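Local atomic coordinates of proteolytically activated form of PPO4 Tyrosinase (Agaricus bisporus var. bisporus H97, PDB entry 4OUA), a protein that catalyses the copper-dependent o-hydroxylation of monophenols and the oxidation of the resulting o-diphenols to o-quinones, the initial step of melanin synthesis. Residues Q39-D42 with Q43-S47; K334-T337 with S338-T342; T317-N320 with K321-L325. All blocks are in the same frame, centred on the assembly; numbering follows the deposited sequence.

Contact 1: Q39-D42 with Q43-S47; sequences QDKD and QSDYS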
loop_
_atom_site.group_PDB
_atom_site.type_symbol
_atom_site.label_atom_id
_atom_site.label_comp_id
_atom_site.label_asym_id
_atom_site.label_seq_id
_atom_site.Cartn_x
_atom_site.Cartn_y
_atom_site.Cartn_z
ATOM N N GLN A 39 -10.272 3.998 11.397
ATOM C CA GLN A 39 -11.208 4.717 10.541
ATOM C C GLN A 39 -12.163 5.557 11.382
ATOM O O GLN A 39 -12.669 6.583 10.928
ATOM C CB GLN A 39 -12.002 3.749 9.660
ATOM C CG GLN A 39 -11.200 3.114 8.538
ATOM C CD GLN A 39 -12.061 2.257 7.625
ATOM O OE1 GLN A 39 -13.249 2.056 7.883
ATOM N NE2 GLN A 39 -11.464 1.752 6.549
ATOM N N ASP A 40 -12.401 5.114 12.613
ATOM C CA ASP A 40 -13.329 5.800 13.503
ATOM C C ASP A 40 -12.625 6.841 14.368
ATOM O O ASP A 40 -13.275 7.586 15.100
ATOM C CB ASP A 40 -14.062 4.789 14.389
ATOM C CG ASP A 40 -14.969 3.868 13.594
ATOM O OD1 ASP A 40 -15.492 4.301 12.545
ATOM O OD2 ASP A 40 -15.159 2.707 14.015
ATOM N N LYS A 41 -11.299 6.893 14.282
ATOM C CA LYS A 41 -10.530 7.897 15.009
ATOM C C LYS A 41 -10.787 9.294 14.453
ATOM O O LYS A 41 -11.186 9.450 13.300
ATOM C CB LYS A 41 -9.032 7.586 14.950
ATOM C CG LYS A 41 -8.586 6.433 15.833
ATOM C CD LYS A 41 -7.079 6.239 15.744
ATOM C CE LYS A 41 -6.611 5.079 16.609
ATOM N NZ LYS A 41 -5.161 4.793 16.411
ATOM N N ASP A 42 -10.560 10.305 15.286
ATOM C CA ASP A 42 -10.701 11.696 14.869
ATOM C C ASP A 42 -9.733 12.007 13.732
ATOM O O ASP A 42 -8.556 11.652 13.796
ATOM C CB ASP A 42 -10.460 12.631 16.056
ATOM C CG ASP A 42 -10.464 14.092 15.661
ATOM O OD1 ASP A 42 -11.220 14.463 14.739
ATOM O OD2 ASP A 42 -9.709 14.873 16.276
ATOM N N GLN A 43 -10.228 12.669 12.691
ATOM C CA GLN A 43 -9.425 12.918 11.498
ATOM C C GLN A 43 -8.255 13.865 11.751
ATOM O O GLN A 43 -7.369 14.002 10.909
ATOM C CB GLN A 43 -10.305 13.467 10.374
ATOM C CG GLN A 43 -11.197 12.415 9.734
ATOM C CD GLN A 43 -11.981 12.950 8.555
ATOM O OE1 GLN A 43 -12.599 12.191 7.808
ATOM N NE2 GLN A 43 -11.961 14.267 8.382
ATOM N N SER A 44 -8.247 14.515 12.909
ATOM C CA SER A 44 -7.133 15.379 13.279
ATOM C C SER A 44 -6.084 14.590 14.057
ATOM O O SER A 44 -5.030 15.116 14.414
ATOM C CB SER A 44 -7.624 16.573 14.095
ATOM O OG SER A 44 -8.460 17.407 13.313
ATOM N N ASP A 45 -6.389 13.323 14.318
ATOM C CA ASP A 45 -5.446 12.414 14.957
ATOM C C ASP A 45 -4.467 11.878 13.915
ATOM O O ASP A 45 -4.872 11.236 12.945
ATOM C CB ASP A 45 -6.194 11.265 15.642
ATOM C CG ASP A 45 -5.309 10.450 16.571
ATOM O OD1 ASP A 45 -4.099 10.307 16.294
ATOM O OD2 ASP A 45 -5.830 9.944 17.586
ATOM N N TYR A 46 -3.182 12.147 14.119
ATOM C CA TYR A 46 -2.145 11.747 13.170
ATOM C C TYR A 46 -2.110 10.239 12.939
ATOM O O TYR A 46 -1.786 9.784 11.843
ATOM C CB TYR A 46 -0.774 12.230 13.645
ATOM C CG TYR A 46 -0.549 13.713 13.452
ATOM C CD1 TYR A 46 -1.096 14.382 12.364
ATOM C CD2 TYR A 46 0.207 14.445 14.360
ATOM C CE1 TYR A 46 -0.892 15.739 12.183
ATOM C CE2 TYR A 46 0.415 15.800 14.187
ATOM C CZ TYR A 46 -0.137 16.441 13.097
ATOM O OH TYR A 46 0.069 17.791 12.926
ATOM N N SER A 47 -2.442 9.468 13.969
ATOM C CA SER A 47 -2.444 8.013 13.857
ATOM C C SER A 47 -3.804 7.480 13.412
ATOM O O SER A 47 -4.137 6.320 13.661
ATOM C CB SER A 47 -2.046 7.371 15.187
ATOM O OG SER A 47 -3.002 7.657 16.193
#
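The backbone oxygen of Asp42 serves two donors: Asp45 N, at 2.8 Å from Asp42 O with an angle of 154° at the hydrogen, and, more weakly, the hydroxyl of Ser48. Asp45 N closes a type I beta turn over Gln43 and Ser44. Asp42 turns its carboxylate onto the turn, CG lying anti to the backbone N (chi1 175°) and beside the carbonyl carbon; from there OD1 accepts a weak bond of 3.5 Å from Ser44 N, while OD2 sits alongside Ser44 CB. Three residues on, Asp45 also turns its carboxylate back on the chain. Its OD1 takes Ser47 N at 3.0 Å, an Asx turn, and also Ser47 OG at 2.9 Å, both approaching from the same face of the carboxylate, so that one oxygen fixes the backbone and the side chain of Ser47 together. The two aspartates make a compact example of how a short loop can use its own side chains to hold its shape. Lys41 comes in from the preceding segment. Its extended chain runs past Asp45 and brings NZ to Ser47 O at 3.3 Å, a weak bond. NZ stays 5.3 Å from Asp45 OD2, too far for a salt bridge, though the carboxylate may still attract the ammonium weakly through space. Gln43 points the other way, into the protein, where OE1 bonds to Tyr168 OH and His171 N and NE2 to Pro172 O. The whole turn lies at the surface and joins the end of helix 25-39 to the start of helix 49-54, with Gln43 resting on Phe50 and its carbonyl bonded to Gln51 of the latter helix.

Contact 2: K334-T337 with S338-T342; sequences KPWT and SVPLT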
loop_
_atom_site.group_PDB
_atom_site.type_symbol
_atom_site.label_atom_id
_atom_site.label_comp_id
_atom_site.label_asym_id
_atom_site.label_seq_id
_atom_site.Cartn_x
_atom_site.Cartn_y
_atom_site.Cartn_z
ATOM N N LYS A 334 16.077 12.100 12.493
ATOM C CA LYS A 334 16.663 11.500 11.299
ATOM C C LYS A 334 15.601 11.036 10.309
ATOM O O LYS A 334 14.853 10.099 10.587
ATOM C CB LYS A 334 17.563 10.323 11.686
ATOM C CG LYS A 334 18.645 10.684 12.692
ATOM C CD LYS A 334 19.232 9.443 13.347
ATOM C CE LYS A 334 20.118 9.814 14.528
ATOM N NZ LYS A 334 20.609 8.612 15.259
ATOM N N PRO A 335 15.529 11.701 9.146
ATOM C CA PRO A 335 14.621 11.300 8.066
ATOM C C PRO A 335 15.064 9.993 7.418
ATOM O O PRO A 335 16.245 9.651 7.477
ATOM C CB PRO A 335 14.719 12.463 7.067
ATOM C CG PRO A 335 15.324 13.596 7.834
ATOM C CD PRO A 335 16.232 12.955 8.833
ATOM N N TRP A 336 14.128 9.272 6.810
ATOM C CA TRP A 336 14.461 8.052 6.087
ATOM C C TRP A 336 15.141 8.367 4.758
ATOM O O TRP A 336 14.941 9.436 4.181
ATOM C CB TRP A 336 13.209 7.208 5.841
ATOM C CG TRP A 336 12.896 6.249 6.946
ATOM C CD1 TRP A 336 11.913 6.368 7.884
ATOM C CD2 TRP A 336 13.574 5.021 7.229
ATOM N NE1 TRP A 336 11.936 5.289 8.734
ATOM C CE2 TRP A 336 12.949 4.447 8.355
ATOM C CE3 TRP A 336 14.653 4.350 6.643
ATOM C CZ2 TRP A 336 13.362 3.235 8.903
ATOM C CZ3 TRP A 336 15.064 3.147 7.189
ATOM C CH2 TRP A 336 14.420 2.602 8.308
ATOM N N THR A 337 15.949 7.426 4.284
ATOM C CA THR A 337 16.583 7.542 2.978
ATOM C C THR A 337 16.467 6.219 2.230
ATOM O O THR A 337 16.129 5.190 2.819
ATOM C CB THR A 337 18.063 7.955 3.095
ATOM O OG1 THR A 337 18.752 7.037 3.954
ATOM C CG2 THR A 337 18.178 9.359 3.669
ATOM N N SER A 338 16.746 6.251 0.931
ATOM C CA SER A 338 16.568 5.085 0.078
ATOM C C SER A 338 17.648 4.026 0.297
ATOM O O SER A 338 17.403 2.833 0.108
ATOM C CB SER A 338 16.551 5.512 -1.389
ATOM O OG SER A 338 15.462 6.382 -1.654
ATOM N N VAL A 339 18.838 4.466 0.697
ATOM C CA VAL A 339 19.987 3.573 0.839
ATOM C C VAL A 339 19.706 2.359 1.728
ATOM O O VAL A 339 19.909 1.222 1.305
ATOM C CB VAL A 339 21.209 4.325 1.405
ATOM C CG1 VAL A 339 22.388 3.375 1.560
ATOM C CG2 VAL A 339 21.576 5.494 0.508
ATOM N N PRO A 340 19.244 2.595 2.968
ATOM C CA PRO A 340 18.987 1.485 3.895
ATOM C C PRO A 340 17.743 0.665 3.550
ATOM O O PRO A 340 17.633 -0.480 3.990
ATOM C CB PRO A 340 18.803 2.194 5.240
ATOM C CG PRO A 340 18.321 3.552 4.881
ATOM C CD PRO A 340 19.021 3.906 3.604
ATOM N N LEU A 341 16.831 1.237 2.769
ATOM C CA LEU A 341 15.540 0.602 2.506
ATOM C C LEU A 341 15.632 -0.611 1.584
ATOM O O LEU A 341 14.611 -1.127 1.126
ATOM C CB LEU A 341 14.564 1.618 1.914
ATOM C CG LEU A 341 14.123 2.729 2.865
ATOM C CD1 LEU A 341 13.058 3.597 2.213
ATOM C CD2 LEU A 341 13.622 2.140 4.175
ATOM N N THR A 342 16.850 -1.066 1.310
ATOM C CA THR A 342 17.039 -2.278 0.525
ATOM C C THR A 342 16.722 -3.498 1.378
ATOM O O THR A 342 16.411 -4.569 0.860
ATOM C CB THR A 342 18.475 -2.393 -0.015
ATOM O OG1 THR A 342 19.399 -2.440 1.079
ATOM C CG2 THR A 342 18.806 -1.207 -0.909
#
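Ser338 opens a bend that brings Pro340 and Leu341 back against Trp336 and Thr337. Its hydroxyl is turned to Thr88 OG1, with which it is hydrogen-bonded. Residues 338-340 have helical backbone angles without the regular helical bonds; Leu341 N reaches Ser338 O at 3.2 Å, a weak bond. Pro340, beyond Val339, turns its ring back towards the first segment. Its CD lies 3.2 Å from Thr337 OG1, the two side chains meeting at about a right angle; a chi1 of 55° sets that oxygen between the threonine's own N and carbonyl carbon, on the side where Pro340 CD lies. The neighbouring ring atom, Pro340 CG, lies at the edge of the Trp336 indole, near its plane, 4.0 Å from CZ3. Leu341 completes the cluster. Its CG sits next to Thr337 O, and the CD2 branch leans obliquely on the six-membered ring of the indole, 3.5 Å from Trp336 CE3. The indole is thus met by two apolar groups, from Pro340 and from Leu341, while its NE1 donates to Thr5 O. Trp336 also touches Val92, and Leu341 touches Thr88, both on helix 86-109. The bend is therefore a loop packed on a helix of the type-3 copper fold of tyrosinases, the helix that also supplies the copper ligand His90.

Contact 3: T317-N320 with K321-L325; sequences TELN and KDSAL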
loop_
_atom_site.group_PDB
_atom_site.type_symbol
_atom_site.label_atom_id
_atom_site.label_comp_id
_atom_site.label_asym_id
_atom_site.label_seq_id
_atom_site.Cartn_x
_atom_site.Cartn_y
_atom_site.Cartn_z
ATOM N N THR A 317 13.813 19.882 -8.537
ATOM C CA THR A 317 14.793 19.468 -7.542
ATOM C C THR A 317 15.449 18.152 -7.946
ATOM O O THR A 317 14.793 17.270 -8.497
ATOM C CB THR A 317 14.152 19.309 -6.149
ATOM O OG1 THR A 317 13.634 20.571 -5.709
ATOM C CG2 THR A 317 15.177 18.809 -5.141
ATOM N N GLU A 318 16.746 18.028 -7.681
ATOM C CA GLU A 318 17.465 16.789 -7.953
ATOM C C GLU A 318 17.305 15.814 -6.792
ATOM O O GLU A 318 17.406 16.199 -5.628
ATOM C CB GLU A 318 18.946 17.067 -8.212
ATOM C CG GLU A 318 19.239 17.643 -9.588
ATOM C CD GLU A 318 19.095 16.613 -10.694
ATOM O OE1 GLU A 318 19.324 15.415 -10.423
ATOM O OE2 GLU A 318 18.750 17.000 -11.832
ATOM N N LEU A 319 17.048 14.550 -7.114
ATOM C CA LEU A 319 16.820 13.538 -6.090
ATOM C C LEU A 319 17.724 12.322 -6.271
ATOM O O LEU A 319 17.936 11.854 -7.389
ATOM C CB LEU A 319 15.354 13.098 -6.090
ATOM C CG LEU A 319 14.320 14.073 -5.521
ATOM C CD1 LEU A 319 14.203 15.328 -6.366
ATOM C CD2 LEU A 319 12.975 13.394 -5.404
ATOM N N ASN A 320 18.252 11.816 -5.162
ATOM C CA ASN A 320 19.061 10.606 -5.185
ATOM C C ASN A 320 18.760 9.703 -3.992
ATOM O O ASN A 320 17.761 9.890 -3.295
ATOM C CB ASN A 320 20.556 10.953 -5.225
ATOM C CG ASN A 320 20.995 11.827 -4.058
ATOM O OD1 ASN A 320 20.353 11.862 -3.008
ATOM N ND2 ASN A 320 22.102 12.536 -4.242
ATOM N N LYS A 321 19.633 8.729 -3.764
ATOM C CA LYS A 321 19.462 7.767 -2.680
ATOM C C LYS A 321 19.573 8.417 -1.302
ATOM O O LYS A 321 19.105 7.864 -0.305
ATOM C CB LYS A 321 20.495 6.648 -2.808
ATOM C CG LYS A 321 21.925 7.156 -2.834
ATOM C CD LYS A 321 22.926 6.020 -2.853
ATOM C CE LYS A 321 24.349 6.555 -2.809
ATOM N NZ LYS A 321 25.356 5.459 -2.768
ATOM N N ASP A 322 20.195 9.589 -1.248
ATOM C CA ASP A 322 20.417 10.275 0.019
ATOM C C ASP A 322 19.333 11.308 0.305
ATOM O O ASP A 322 19.359 11.974 1.340
ATOM C CB ASP A 322 21.792 10.942 0.027
ATOM C CG ASP A 322 22.925 9.938 -0.021
ATOM O OD1 ASP A 322 22.809 8.886 0.643
ATOM O OD2 ASP A 322 23.926 10.195 -0.724
ATOM N N SER A 323 18.383 11.441 -0.615
ATOM C CA SER A 323 17.274 12.366 -0.427
ATOM C C SER A 323 16.392 11.912 0.730
ATOM O O SER A 323 16.155 10.717 0.909
ATOM C CB SER A 323 16.446 12.487 -1.707
ATOM O OG SER A 323 17.230 12.989 -2.776
ATOM N N ALA A 324 15.916 12.870 1.519
ATOM C CA ALA A 324 15.033 12.563 2.637
ATOM C C ALA A 324 13.652 12.174 2.126
ATOM O O ALA A 324 13.148 12.764 1.173
ATOM C CB ALA A 324 14.938 13.747 3.586
ATOM N N LEU A 325 13.046 11.177 2.763
ATOM C CA LEU A 325 11.732 10.699 2.355
ATOM C C LEU A 325 10.643 11.185 3.308
ATOM O O LEU A 325 10.088 10.405 4.080
ATOM C CB LEU A 325 11.725 9.170 2.273
ATOM C CG LEU A 325 12.693 8.569 1.253
ATOM C CD1 LEU A 325 12.806 7.060 1.426
ATOM C CD2 LEU A 325 12.256 8.919 -0.161
#
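The side chains of Asn320 and Ser323 converge over a type I beta turn, and each accepts from a backbone N: Asn320 OD1 from Asp322, Ser323 OG from Asn320. A chi1 of 57° puts Asn320 CG between its own N and carbonyl carbon, which carries OD1 over the turn. There OD1 accepts Asp322 N at 2.9 Å, in the pattern of an Asx turn, though the N-H is bent to 136° and stands above the amide plane. Ser323 points the opposite way along the chain, back to the strand: Asn320 N donates to Ser323 OG at 2.8 Å, nearly straight at 162°. The turn itself is closed by Ser323 N bonding to Asn320 O at 3.2 Å. With an alanine in place of Asn320, Asp322 N would probably be left without its side-chain acceptor, and the turn held by fewer bonds. The serine oxygen also lies beside Leu319, 3.8 Å from CB. This surface turn follows directly on strand 318-319, which pairs antiparallel with strand 304-305 through Leu319 and Gly304, while the Leu319 side chain packs inward on Leu85, just ahead of helix 86-109.

In the fold
Contacts 2 and 3 form one neighbourhood, their centres 10 Å apart, whereas contact 1 stands alone, about 15 Å from contact 2 and about 14 Å from contact 3 at the nearest atoms. The main links are two backbone pairs, Ser338 N with Lys321 O at 3.1 Å and Trp336 O with Leu325 N at 2.9 Å, both probable hydrogen bonds; Val339 CG2 packs on Lys321 O as well. Neither loop reaches the copper: the Leu341 side chain is about 9 Å from that of His90 and about 14 Å from a copper ion, that of Leu319 about 10 Å from His81 and about 13 Å from a copper ion. At contact 1, a bound sodium ion lies about 12 Å from the Gln43 side chain.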